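Local coordinates for protein enoyl-CoA hydratase (PDB 1WZ8) that probably catalyses the reversible hydration of 2-enoyl-CoA thioesters to 3-hydroxyacyl-CoA, as a hexameric member of the crotonase family, at residues A3-R8 against R47-V52; M34-H39 against G70-L75; L59-G64 against V108-K113; V131-R136 against T176-E181; L137-L142 against Y167-N172. All coordinates share one frame; numbering follows the deposited sequence.

Interaction 1. Residues A3-R8 against R47-V52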
# COMPACT_ATOMS: atom_id res chain seq x y z
N ALA A 3 -4.93 17.60 -38.49
CA ALA A 3 -6.19 18.22 -38.87
C ALA A 3 -7.36 17.79 -37.99
O ALA A 3 -8.13 18.63 -37.51
CB ALA A 3 -6.50 17.91 -40.33
N SER A 4 -7.50 16.49 -37.77
CA SER A 4 -8.59 15.97 -36.94
C SER A 4 -8.49 16.44 -35.49
O SER A 4 -9.51 16.67 -34.84
CB SER A 4 -8.62 14.45 -37.00
OG SER A 4 -8.97 14.00 -38.30
N LEU A 5 -7.26 16.57 -34.99
CA LEU A 5 -7.06 17.02 -33.62
C LEU A 5 -7.32 18.52 -33.53
O LEU A 5 -8.06 18.99 -32.67
CB LEU A 5 -5.63 16.72 -33.15
CG LEU A 5 -5.27 15.27 -32.86
CD1 LEU A 5 -3.79 15.17 -32.52
CD2 LEU A 5 -6.11 14.74 -31.71
N GLU A 6 -6.69 19.27 -34.44
CA GLU A 6 -6.87 20.72 -34.47
C GLU A 6 -8.35 21.04 -34.58
O GLU A 6 -8.85 21.94 -33.91
CB GLU A 6 -6.12 21.30 -35.68
CG GLU A 6 -4.60 21.25 -35.57
CD GLU A 6 -4.02 22.50 -34.93
OE1 GLU A 6 -4.79 23.29 -34.34
OE2 GLU A 6 -2.79 22.70 -35.02
N ALA A 7 -9.05 20.27 -35.40
CA ALA A 7 -10.48 20.46 -35.61
C ALA A 7 -11.33 20.21 -34.37
O ALA A 7 -12.38 20.82 -34.19
CB ALA A 7 -10.96 19.56 -36.75
N ARG A 8 -10.86 19.31 -33.50
CA ARG A 8 -11.60 18.95 -32.29
C ARG A 8 -11.18 19.65 -31.00
O ARG A 8 -11.94 19.64 -30.02
CB ARG A 8 -11.52 17.43 -32.08
CG ARG A 8 -12.35 16.61 -33.06
CD ARG A 8 -11.96 15.14 -33.00
NE ARG A 8 -11.75 14.66 -31.64
CZ ARG A 8 -12.68 14.68 -30.68
NH1 ARG A 8 -13.89 15.15 -30.94
NH2 ARG A 8 -12.38 14.23 -29.47
N ARG A 47 -6.38 11.12 -24.36
CA ARG A 47 -7.03 9.91 -24.84
C ARG A 47 -6.91 9.77 -26.36
O ARG A 47 -6.60 8.70 -26.87
CB ARG A 47 -8.51 9.91 -24.46
CG ARG A 47 -8.77 9.53 -23.01
CD ARG A 47 -10.18 9.87 -22.61
NE ARG A 47 -10.19 10.85 -21.53
CZ ARG A 47 -11.03 11.88 -21.45
NH1 ARG A 47 -11.93 12.06 -22.41
NH2 ARG A 47 -10.96 12.72 -20.43
N ASP A 48 -7.14 10.87 -27.07
CA ASP A 48 -7.05 10.85 -28.52
C ASP A 48 -5.61 10.80 -29.02
O ASP A 48 -5.35 10.32 -30.13
CB ASP A 48 -7.77 12.06 -29.11
CG ASP A 48 -9.25 12.06 -28.81
OD1 ASP A 48 -9.87 10.98 -28.84
OD2 ASP A 48 -9.81 13.15 -28.55
N LEU A 49 -4.67 11.29 -28.22
CA LEU A 49 -3.27 11.29 -28.63
C LEU A 49 -2.74 9.87 -28.80
O LEU A 49 -1.82 9.63 -29.58
CB LEU A 49 -2.41 12.04 -27.62
CG LEU A 49 -2.60 13.56 -27.57
CD1 LEU A 49 -1.63 14.17 -26.58
CD2 LEU A 49 -2.39 14.14 -28.96
N GLU A 50 -3.32 8.93 -28.06
CA GLU A 50 -2.90 7.54 -28.13
C GLU A 50 -3.11 6.99 -29.54
O GLU A 50 -2.46 6.04 -29.95
CB GLU A 50 -3.68 6.70 -27.13
CG GLU A 50 -3.38 7.02 -25.67
CD GLU A 50 -4.21 6.22 -24.70
OE1 GLU A 50 -5.45 6.42 -24.66
OE2 GLU A 50 -3.64 5.39 -23.97
N ALA A 51 -4.03 7.62 -30.27
CA ALA A 51 -4.34 7.18 -31.63
C ALA A 51 -3.34 7.70 -32.66
O ALA A 51 -3.12 7.07 -33.69
CB ALA A 51 -5.75 7.60 -32.01
N VAL A 52 -2.75 8.86 -32.39
CA VAL A 52 -1.79 9.45 -33.32
C VAL A 52 -0.53 8.61 -33.46
O VAL A 52 0.19 8.37 -32.49
CB VAL A 52 -1.39 10.87 -32.88
CG1 VAL A 52 -0.40 11.46 -33.88
CG2 VAL A 52 -2.62 11.76 -32.79
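Leu-5 and Arg-8, one helical turn apart on helix 3-8, meet the last turn of helix 36-49 and the turn that follows it. In this crotonase-fold subunit the short N-terminal helix thus lies over the end of a helix that packs on the sheet. The polar half is a salt bridge in which Arg-8 NH2 gives a nearly straight hydrogen bond to Asp-48 OD2 at 2.9 Å. The acceptor lies at the edge of the guanidinium and in its plane; the carboxylate plane stands 79° to it, and NH2 reaches OD2 on the syn side but 31° out of the carboxylate plane. A bend in the arginine chain (chi3 42°) helps turn NH2 toward the acid. The apolar half belongs to Leu-5, whose two methyls divide the work. CD1 sits 3.6 Å from Val-52 CG2 and 4.0 Å from Leu-49 CD2, whereas CD2 lies 4.1 Å from Asp-48 CB. Leu-5 crosses Leu-49 at about a right angle.

Behind this first shell, Tyr-9 OH hydrogen-bonds to Asp-48 OD2, giving that oxygen a second partner. With an alanine in place of Asp-48, Arg-8 would probably be left without its carboxylate and set free to swing, and Tyr-9 OH would lose its partner. Leu-49 also rests on Leu-22 and Ile-24 of strand 21-26, which connects the contact to the sheet. On another side, Arg-47 of the second subunit packs on Glu-50 and Ala-51. Helix 3-8 is also tied to strand 12-18 by a hydrogen bond between Glu-6 OE2 and Phe-14 N.

Interaction 2. Residues M34-H39 against G70-L75; sequences MPPALH and GGSFGL
Met-34 and Gly-71 face each other in a single backbone bridge, made by two hydrogen bonds. Met-34 N donates to Gly-70 O at 2.7 Å, and Ser-72 N returns a bond of 3.0 Å to Met-34 O, reaching it from above the carbonyl plane. Both chains then turn into helices, with Pro-35 and Ser-72 as N-caps. Ser-72 OG, placed between its own N and carbonyl carbon (chi1 68°), accepts from Leu-75 N at 3.3 Å and also lies 3.1 Å from Met-34 O. With an alanine at Ser-72 the hydroxyl beside Met-34 O is gone, and Leu-75 N would probably be left without its capping acceptor. In the crotonase fold the loop leading into helix 73-81 commonly supplies a peptide N-H of the oxyanion hole; the bridge lies in that loop, probably close to the active site.

Leu-75 fills the angle between the two chains. CD1 lies 4.0 Å from Pro-36 CG, the two side chains running past each other in opposite directions, while CD2 packs 3.7 Å from His-39 CB. His-39 ND1 is hydrogen-bonded to Glu-92 OE1 of helix 83-102, and Val-89 of that helix touches both His-39 and Leu-75.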
# COMPACT_ATOMS: atom_id res chain seq x y z
N MET A 34 -6.94 29.25 -17.77
CA MET A 34 -7.77 28.30 -18.49
C MET A 34 -9.28 28.43 -18.40
O MET A 34 -9.86 28.25 -17.33
CB MET A 34 -7.40 26.88 -18.05
CG MET A 34 -5.94 26.53 -18.16
SD MET A 34 -5.70 24.90 -17.42
CE MET A 34 -3.91 24.71 -17.55
N PRO A 35 -9.94 28.75 -19.52
CA PRO A 35 -11.40 28.87 -19.50
C PRO A 35 -11.91 27.42 -19.45
O PRO A 35 -11.13 26.49 -19.67
CB PRO A 35 -11.72 29.53 -20.84
CG PRO A 35 -10.48 30.33 -21.13
CD PRO A 35 -9.39 29.35 -20.75
N PRO A 36 -13.20 27.22 -19.18
CA PRO A 36 -13.76 25.86 -19.12
C PRO A 36 -13.35 24.96 -20.29
O PRO A 36 -12.92 23.82 -20.09
CB PRO A 36 -15.26 26.11 -19.09
CG PRO A 36 -15.36 27.38 -18.30
CD PRO A 36 -14.23 28.22 -18.88
N ALA A 37 -13.48 25.47 -21.51
CA ALA A 37 -13.15 24.69 -22.70
C ALA A 37 -11.70 24.23 -22.77
O ALA A 37 -11.42 23.09 -23.15
CB ALA A 37 -13.50 25.48 -23.96
N LEU A 38 -10.77 25.11 -22.40
CA LEU A 38 -9.35 24.76 -22.44
C LEU A 38 -8.99 23.74 -21.37
O LEU A 38 -8.23 22.81 -21.63
CB LEU A 38 -8.48 26.01 -22.28
CG LEU A 38 -6.97 25.75 -22.38
CD1 LEU A 38 -6.64 25.16 -23.75
CD2 LEU A 38 -6.23 27.05 -22.17
N HIS A 39 -9.54 23.91 -20.17
CA HIS A 39 -9.26 22.96 -19.10
C HIS A 39 -9.69 21.56 -19.52
O HIS A 39 -8.95 20.59 -19.36
CB HIS A 39 -9.97 23.40 -17.82
CG HIS A 39 -9.69 22.51 -16.65
ND1 HIS A 39 -10.53 21.49 -16.27
CD2 HIS A 39 -8.64 22.48 -15.79
CE1 HIS A 39 -10.02 20.86 -15.22
NE2 HIS A 39 -8.87 21.44 -14.91
N GLY A 70 -3.23 28.92 -14.42
CA GLY A 70 -4.24 28.02 -13.88
C GLY A 70 -5.66 28.32 -14.33
O GLY A 70 -5.87 29.02 -15.32
N GLY A 71 -6.64 27.77 -13.61
CA GLY A 71 -8.03 27.98 -13.95
C GLY A 71 -8.43 29.44 -13.92
O GLY A 71 -8.01 30.18 -13.03
N SER A 72 -9.24 29.86 -14.89
CA SER A 72 -9.68 31.25 -14.97
C SER A 72 -10.83 31.52 -13.99
O SER A 72 -11.44 30.58 -13.47
CB SER A 72 -10.17 31.57 -16.38
OG SER A 72 -11.37 30.86 -16.67
N PHE A 73 -11.11 32.79 -13.74
CA PHE A 73 -12.19 33.17 -12.84
C PHE A 73 -13.50 32.59 -13.35
O PHE A 73 -14.34 32.14 -12.58
CB PHE A 73 -12.32 34.70 -12.75
CG PHE A 73 -11.29 35.35 -11.88
CD1 PHE A 73 -11.21 35.05 -10.52
CD2 PHE A 73 -10.41 36.29 -12.41
CE1 PHE A 73 -10.27 35.67 -9.70
CE2 PHE A 73 -9.46 36.92 -11.60
CZ PHE A 73 -9.39 36.61 -10.25
N GLY A 74 -13.66 32.59 -14.67
CA GLY A 74 -14.87 32.07 -15.28
C GLY A 74 -15.09 30.61 -14.93
O GLY A 74 -16.20 30.21 -14.57
N LEU A 75 -14.03 29.82 -15.03
CA LEU A 75 -14.11 28.40 -14.72
C LEU A 75 -14.47 28.17 -13.26
O LEU A 75 -15.32 27.34 -12.94
CB LEU A 75 -12.77 27.73 -15.04
CG LEU A 75 -12.63 26.25 -14.68
CD1 LEU A 75 -13.80 25.45 -15.22
CD2 LEU A 75 -11.32 25.74 -15.24

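Interaction 3. Residues L59-G64 against V108-K113; sequences LLRGEG and VAAVEK
Glu-112 OE1 is gripped from three directions at the end of two neighbouring strands. Arg-61 NE donates to it at 3.0 Å in an almost straight bond, water 1 donates at 2.7 Å, and water 2 at 2.8 Å. The same arginine reaches the other oxygen too, with NH2 3.1 Å from Glu-112 OE2, so the grip is side-on and uses two nitrogens. It is not flat: the guanidinium and carboxylate planes stand 46° apart, and NE meets OE1 from above the carboxylate plane. The arginine can span this distance because its chain is fully extended, starting with CG anti to the backbone N (chi1 -173°). Tyr-196 adds a cation-pi contact to the guanidinium. Water 1 also accepts from Gly-62 N and donates to Ala-110 O, standing between the strands just where their direct pairing ends; water 2 also donates to Gly-62 O.

Further back the pairing is regular. Leu-60 N binds Val-108 O at 2.7 Å, and Ala-110 N binds Leu-60 O at 2.9 Å, both nearly along the C=O axis. Leu-59 CD1 packs 4.0 Å from Val-108 CG1, with helix 195-207 covering that face. On the other face Leu-60 meets Leu-122 of helix 118-125. The strands are parallel, their short segments inclined by 22°, and are joined by helices 73-81 and 83-102: a beta-alpha-beta crossover of the crotonase spiral.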
# COMPACT_ATOMS: atom_id res chain seq x y z
N LEU A 59 5.63 17.57 -26.32
CA LEU A 59 6.19 18.79 -25.77
C LEU A 59 5.04 19.76 -25.51
O LEU A 59 4.29 20.09 -26.42
CB LEU A 59 7.19 19.42 -26.75
CG LEU A 59 7.79 20.77 -26.36
CD1 LEU A 59 8.48 20.67 -25.00
CD2 LEU A 59 8.78 21.22 -27.44
N LEU A 60 4.91 20.21 -24.26
CA LEU A 60 3.85 21.13 -23.90
C LEU A 60 4.39 22.54 -23.73
O LEU A 60 5.43 22.75 -23.11
CB LEU A 60 3.20 20.69 -22.58
CG LEU A 60 2.51 19.33 -22.60
CD1 LEU A 60 2.05 18.97 -21.18
CD2 LEU A 60 1.33 19.36 -23.57
N ARG A 61 3.67 23.51 -24.29
CA ARG A 61 4.09 24.90 -24.19
C ARG A 61 2.86 25.79 -24.25
O ARG A 61 1.89 25.49 -24.95
CB ARG A 61 5.03 25.27 -25.34
CG ARG A 61 5.63 26.67 -25.22
CD ARG A 61 6.39 27.09 -26.47
NE ARG A 61 7.22 28.27 -26.22
CZ ARG A 61 8.00 28.85 -27.13
NH1 ARG A 61 8.06 28.37 -28.36
NH2 ARG A 61 8.73 29.91 -26.80
N GLY A 62 2.89 26.88 -23.49
CA GLY A 62 1.78 27.81 -23.50
C GLY A 62 2.08 28.87 -24.53
O GLY A 62 3.24 29.17 -24.79
N GLU A 63 1.05 29.44 -25.15
CA GLU A 63 1.26 30.46 -26.16
C GLU A 63 1.66 31.77 -25.50
O GLU A 63 1.37 32.00 -24.33
CB GLU A 63 -0.02 30.67 -26.98
CG GLU A 63 0.19 31.48 -28.24
CD GLU A 63 -0.80 32.61 -28.37
OE1 GLU A 63 -0.79 33.51 -27.51
OE2 GLU A 63 -1.58 32.60 -29.35
N GLY A 64 2.35 32.63 -26.26
CA GLY A 64 2.75 33.92 -25.73
C GLY A 64 3.93 33.92 -24.77
O GLY A 64 4.12 34.88 -24.02
N VAL A 108 7.23 16.32 -22.07
CA VAL A 108 8.12 17.37 -21.60
C VAL A 108 7.34 18.68 -21.55
O VAL A 108 6.55 18.96 -22.45
CB VAL A 108 9.32 17.56 -22.56
CG1 VAL A 108 10.22 18.69 -22.05
CG2 VAL A 108 10.10 16.26 -22.69
N ALA A 109 7.56 19.46 -20.51
CA ALA A 109 6.88 20.74 -20.38
C ALA A 109 7.88 21.89 -20.40
O ALA A 109 8.86 21.88 -19.65
CB ALA A 109 6.06 20.78 -19.10
N ALA A 110 7.65 22.87 -21.27
CA ALA A 110 8.51 24.05 -21.34
C ALA A 110 7.78 25.08 -20.49
O ALA A 110 6.95 25.83 -20.98
CB ALA A 110 8.62 24.53 -22.79
N VAL A 111 8.11 25.09 -19.20
CA VAL A 111 7.45 25.98 -18.25
C VAL A 111 8.05 27.39 -18.24
O VAL A 111 9.01 27.66 -17.53
CB VAL A 111 7.50 25.37 -16.84
CG1 VAL A 111 6.50 26.06 -15.94
CG2 VAL A 111 7.22 23.87 -16.93
N GLU A 112 7.43 28.27 -19.01
CA GLU A 112 7.88 29.65 -19.13
C GLU A 112 7.15 30.63 -18.22
O GLU A 112 5.92 30.64 -18.18
CB GLU A 112 7.73 30.12 -20.58
CG GLU A 112 8.52 29.32 -21.60
CD GLU A 112 8.16 29.70 -23.03
OE1 GLU A 112 7.01 29.42 -23.44
OE2 GLU A 112 9.01 30.28 -23.73
N LYS A 113 7.92 31.44 -17.51
CA LYS A 113 7.40 32.49 -16.63
C LYS A 113 6.47 32.16 -15.47
O LYS A 113 6.74 32.56 -14.34
CB LYS A 113 6.73 33.58 -17.47
CG LYS A 113 7.64 34.23 -18.49
CD LYS A 113 6.94 35.39 -19.17
CE LYS A 113 7.83 36.00 -20.25
NZ LYS A 113 8.18 34.98 -21.28
O HOH W 1 5.35 27.81 -21.99
O HOH W 2 5.48 30.29 -25.59

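Interaction 4. Residues V131-R136 against T176-E181; sequences VGKGTR and TGEEAE
Gly-177 presses its bare CA into the bend of segment 131-136, and the fit is unusually tight. Val-131 CG2 stands 3.4 Å from Gly-177 CA, closer than carbons usually pack, and Gly-132 O takes a CA-H...O contact from the same CA at 3.1 Å. A side chain at Gly-177 would run straight into that carbonyl and that methyl. Val-131 contributes the branch held between its backbone N and carbonyl carbon. Arg-136 and Thr-176 form an antiparallel non-hydrogen-bonded pair in the small three-stranded sheet of the crotonase fold, where helix 177-183 begins.

Gly-132 to Thr-135 form a type I beta turn; its Lys-133 O and Thr-135 O face the start of that helix. Glu-178 N donates to Lys-133 O at 3.1 Å, tilted 30° from the carbonyl plane. Gly-177 N makes a weak, bent bond of 2.8 Å to Thr-135 O. The helix start is also closed from within by a capping box, in which Thr-176 N donates to Glu-179 OE1 at 3.0 Å. Lys-133 NZ lies 4.6 Å from Glu-178 OE2, too far for an ion pair in contact, and has a weak bond to Ala-189 O. Between the segments the polar bonds are backbone ones: peptide carbonyls of the turn take up N-H groups of the first helical turn, and the partial positive charge of that helix end probably strengthens their hold.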
# COMPACT_ATOMS: atom_id res chain seq x y z
N VAL A 131 12.28 24.53 -16.46
CA VAL A 131 11.81 25.85 -16.04
C VAL A 131 12.91 26.88 -16.18
O VAL A 131 14.08 26.54 -16.39
CB VAL A 131 11.34 25.85 -14.56
CG1 VAL A 131 10.29 24.79 -14.34
CG2 VAL A 131 12.53 25.64 -13.62
N GLY A 132 12.52 28.15 -16.07
CA GLY A 132 13.50 29.22 -16.14
C GLY A 132 13.93 29.49 -14.72
O GLY A 132 13.18 29.22 -13.78
N LYS A 133 15.14 30.01 -14.54
CA LYS A 133 15.61 30.31 -13.20
C LYS A 133 14.64 31.26 -12.49
O LYS A 133 14.46 31.18 -11.27
CB LYS A 133 17.00 30.95 -13.26
CG LYS A 133 18.06 30.01 -13.80
CD LYS A 133 19.45 30.62 -13.72
CE LYS A 133 20.48 29.63 -14.22
NZ LYS A 133 20.36 28.34 -13.51
N GLY A 134 14.02 32.15 -13.27
CA GLY A 134 13.09 33.11 -12.71
C GLY A 134 11.62 32.77 -12.81
O GLY A 134 10.76 33.57 -12.44
N THR A 135 11.30 31.57 -13.30
CA THR A 135 9.91 31.16 -13.43
C THR A 135 9.26 31.14 -12.04
O THR A 135 9.92 30.82 -11.05
CB THR A 135 9.80 29.74 -14.05
OG1 THR A 135 10.39 29.75 -15.35
CG2 THR A 135 8.34 29.30 -14.17
N ARG A 136 7.98 31.49 -11.97
CA ARG A 136 7.26 31.49 -10.71
C ARG A 136 6.37 30.24 -10.64
O ARG A 136 5.50 30.06 -11.48
CB ARG A 136 6.39 32.75 -10.59
CG ARG A 136 5.63 32.87 -9.26
CD ARG A 136 5.04 34.26 -9.08
NE ARG A 136 3.81 34.46 -9.84
CZ ARG A 136 2.59 34.26 -9.34
NH1 ARG A 136 2.44 33.87 -8.08
NH2 ARG A 136 1.52 34.47 -10.09
N THR A 176 10.95 29.90 -7.05
CA THR A 176 11.50 30.37 -8.31
C THR A 176 11.90 29.07 -9.01
O THR A 176 12.07 28.05 -8.35
CB THR A 176 12.77 31.23 -8.10
OG1 THR A 176 13.79 30.42 -7.51
CG2 THR A 176 12.49 32.42 -7.18
N GLY A 177 12.05 29.10 -10.33
CA GLY A 177 12.45 27.89 -11.03
C GLY A 177 13.75 27.35 -10.47
O GLY A 177 13.93 26.14 -10.31
N GLU A 178 14.68 28.26 -10.16
CA GLU A 178 15.98 27.89 -9.62
C GLU A 178 15.83 27.14 -8.30
O GLU A 178 16.47 26.11 -8.08
CB GLU A 178 16.83 29.13 -9.41
CG GLU A 178 18.27 28.83 -9.07
CD GLU A 178 19.04 30.09 -8.72
OE1 GLU A 178 18.74 30.69 -7.66
OE2 GLU A 178 19.93 30.48 -9.49
N GLU A 179 15.01 27.67 -7.41
CA GLU A 179 14.78 27.02 -6.12
C GLU A 179 14.07 25.68 -6.34
O GLU A 179 14.40 24.69 -5.70
CB GLU A 179 13.92 27.91 -5.21
CG GLU A 179 14.48 29.31 -5.01
CD GLU A 179 13.60 30.20 -4.16
OE1 GLU A 179 12.37 30.26 -4.42
OE2 GLU A 179 14.12 30.85 -3.23
N ALA A 180 13.11 25.65 -7.26
CA ALA A 180 12.38 24.41 -7.53
C ALA A 180 13.30 23.27 -7.98
O ALA A 180 13.11 22.13 -7.57
CB ALA A 180 11.28 24.66 -8.56
N GLU A 181 14.30 23.58 -8.81
CA GLU A 181 15.22 22.55 -9.28
C GLU A 181 16.10 22.05 -8.12
O GLU A 181 16.38 20.86 -8.00
CB GLU A 181 16.11 23.08 -10.41
CG GLU A 181 17.04 22.03 -11.04
CD GLU A 181 18.33 21.82 -10.26
OE1 GLU A 181 18.92 20.72 -10.38
OE2 GLU A 181 18.76 22.74 -9.54

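Interaction 5. Residues L137-L142 against Y167-N172; sequences LLDGHL and YHLLLN
Leu-138 begins the contact, pointing CD1 at the backbone end of helix 162-171, 3.4 Å from Asn-172 O. Both of its methyls also lie beside Asn-172 ND2, the side chains crossing at about a right angle. Asp-139 N reaches the helix through water 3, which accepts from it at 2.9 Å and donates to His-168 O. Asp-139 CB packs 3.5 Å from Leu-169 CD2. Its CG lies anti to the backbone N (chi1 175°), which carries the carboxylate back to His-141: OD2 accepts from His-141 N at 3.1 Å, an Asx turn, and OD1 accepts from His-141 ND1 at 3.1 Å, with a weak second bond from ND1 to OD2. OD1 lies near the imidazole plane but is met from above the carboxylate plane. Here, in the crotonase fold, strand 136-138 gives way to helix 141-144, with Gly-140 at the N-cap. Gly-140 CA comes 3.0 Å from Asn-172 OD1, which also receives a weak hydrogen bond from Arg-143 N. His-141 NE2 hydrogen-bonds a bound methylpentanediol, probably from the crystallisation liquor, which may mark a pocket. At Leu-142, CD2 lies 3.1 Å from Leu-169 O, and the side chain also meets Leu-214 of the fourth subunit.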
# COMPACT_ATOMS: atom_id res chain seq x y z
N LEU A 137 6.61 29.39 -9.64
CA LEU A 137 5.82 28.17 -9.48
C LEU A 137 5.07 28.25 -8.16
O LEU A 137 5.67 28.41 -7.09
CB LEU A 137 6.74 26.94 -9.48
CG LEU A 137 7.67 26.83 -10.69
CD1 LEU A 137 8.55 25.59 -10.55
CD2 LEU A 137 6.86 26.76 -11.98
N LEU A 138 3.75 28.15 -8.23
CA LEU A 138 2.93 28.26 -7.03
C LEU A 138 1.65 27.43 -7.11
O LEU A 138 0.93 27.47 -8.10
CB LEU A 138 2.57 29.73 -6.80
CG LEU A 138 1.70 30.17 -5.63
CD1 LEU A 138 2.35 29.84 -4.30
CD2 LEU A 138 1.47 31.65 -5.75
N ASP A 139 1.37 26.67 -6.06
CA ASP A 139 0.16 25.88 -6.02
C ASP A 139 -0.98 26.90 -6.01
O ASP A 139 -1.87 26.86 -6.86
CB ASP A 139 0.12 25.04 -4.76
CG ASP A 139 -1.19 24.29 -4.61
OD1 ASP A 139 -1.36 23.25 -5.28
OD2 ASP A 139 -2.05 24.77 -3.85
N GLY A 140 -0.93 27.81 -5.04
CA GLY A 140 -1.90 28.89 -4.94
C GLY A 140 -3.31 28.65 -4.43
O GLY A 140 -4.07 29.61 -4.27
N HIS A 141 -3.67 27.41 -4.13
CA HIS A 141 -5.03 27.10 -3.69
C HIS A 141 -5.39 27.71 -2.31
O HIS A 141 -6.47 28.23 -2.09
CB HIS A 141 -5.19 25.58 -3.64
CG HIS A 141 -5.24 25.04 -5.05
ND1 HIS A 141 -4.18 24.46 -5.67
CD2 HIS A 141 -6.33 25.03 -5.93
CE1 HIS A 141 -4.62 24.11 -6.89
NE2 HIS A 141 -5.90 24.44 -7.08
N LEU A 142 -4.47 27.64 -1.35
CA LEU A 142 -4.74 28.18 -0.02
C LEU A 142 -5.05 29.68 -0.08
O LEU A 142 -5.81 30.20 0.74
CB LEU A 142 -3.56 27.92 0.91
CG LEU A 142 -3.51 26.51 1.54
CD1 LEU A 142 -4.72 26.31 2.44
CD2 LEU A 142 -3.48 25.45 0.45
N TYR A 167 5.47 23.19 3.64
CA TYR A 167 5.85 24.59 3.75
C TYR A 167 5.32 25.43 2.58
O TYR A 167 4.72 26.48 2.79
CB TYR A 167 7.37 24.71 3.81
CG TYR A 167 7.86 26.14 3.93
CD1 TYR A 167 7.74 26.84 5.12
CD2 TYR A 167 8.44 26.78 2.83
CE1 TYR A 167 8.20 28.16 5.23
CE2 TYR A 167 8.89 28.09 2.93
CZ TYR A 167 8.77 28.77 4.13
OH TYR A 167 9.23 30.07 4.23
N HIS A 168 5.54 24.97 1.36
CA HIS A 168 5.10 25.72 0.19
C HIS A 168 3.60 25.63 -0.10
O HIS A 168 3.02 26.59 -0.60
CB HIS A 168 5.91 25.32 -1.04
CG HIS A 168 7.33 25.81 -0.99
ND1 HIS A 168 7.66 27.13 -1.21
CD2 HIS A 168 8.48 25.18 -0.66
CE1 HIS A 168 8.96 27.29 -1.01
NE2 HIS A 168 9.48 26.12 -0.67
N LEU A 169 2.99 24.50 0.23
CA LEU A 169 1.57 24.32 -0.02
C LEU A 169 0.67 24.95 1.04
O LEU A 169 -0.36 25.54 0.70
CB LEU A 169 1.25 22.82 -0.15
CG LEU A 169 1.94 22.08 -1.31
CD1 LEU A 169 1.67 20.58 -1.18
CD2 LEU A 169 1.43 22.60 -2.65
N LEU A 170 1.05 24.85 2.31
CA LEU A 170 0.23 25.42 3.38
C LEU A 170 0.37 26.93 3.52
O LEU A 170 -0.59 27.60 3.92
CB LEU A 170 0.57 24.75 4.72
CG LEU A 170 0.29 23.26 4.90
CD1 LEU A 170 0.71 22.84 6.30
CD2 LEU A 170 -1.19 22.97 4.68
N LEU A 171 1.54 27.46 3.21
CA LEU A 171 1.79 28.90 3.33
C LEU A 171 1.61 29.67 2.03
O LEU A 171 1.65 30.90 2.01
CB LEU A 171 3.19 29.15 3.87
CG LEU A 171 3.41 28.86 5.36
CD1 LEU A 171 4.88 29.00 5.69
CD2 LEU A 171 2.58 29.83 6.19
N ASN A 172 1.41 28.93 0.94
CA ASN A 172 1.23 29.55 -0.35
C ASN A 172 2.50 30.32 -0.72
O ASN A 172 2.45 31.39 -1.32
CB ASN A 172 0.04 30.50 -0.30
CG ASN A 172 -0.64 30.64 -1.64
OD1 ASN A 172 -1.34 29.73 -2.09
ND2 ASN A 172 -0.45 31.78 -2.28
O HOH W 3 3.02 26.45 -3.69

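Interaction 3 lies nearest the centre of the chain and is true sheet pairing. Interactions 2 and 5 are also buried, but join loops to helix ends. Interactions 1 and 4 are only partly buried, on opposite sides of the chain's centre. Helix 36-49 serves interaction 2 at its start and interaction 1 at its end, with centres about 21 Å apart. Interactions 3, 4 and 5 all touch one another: Lys-113 O probably bonds Arg-136 N, and Leu-137 packs on both Ala-180 and Val-111. Their chemistry differs with place: side-chain salt bridges in 1 and 3, backbone bonds beside helix starts in 2 and 4, and, in 5, carbon atoms packed against carbonyl oxygens, with one bridging water.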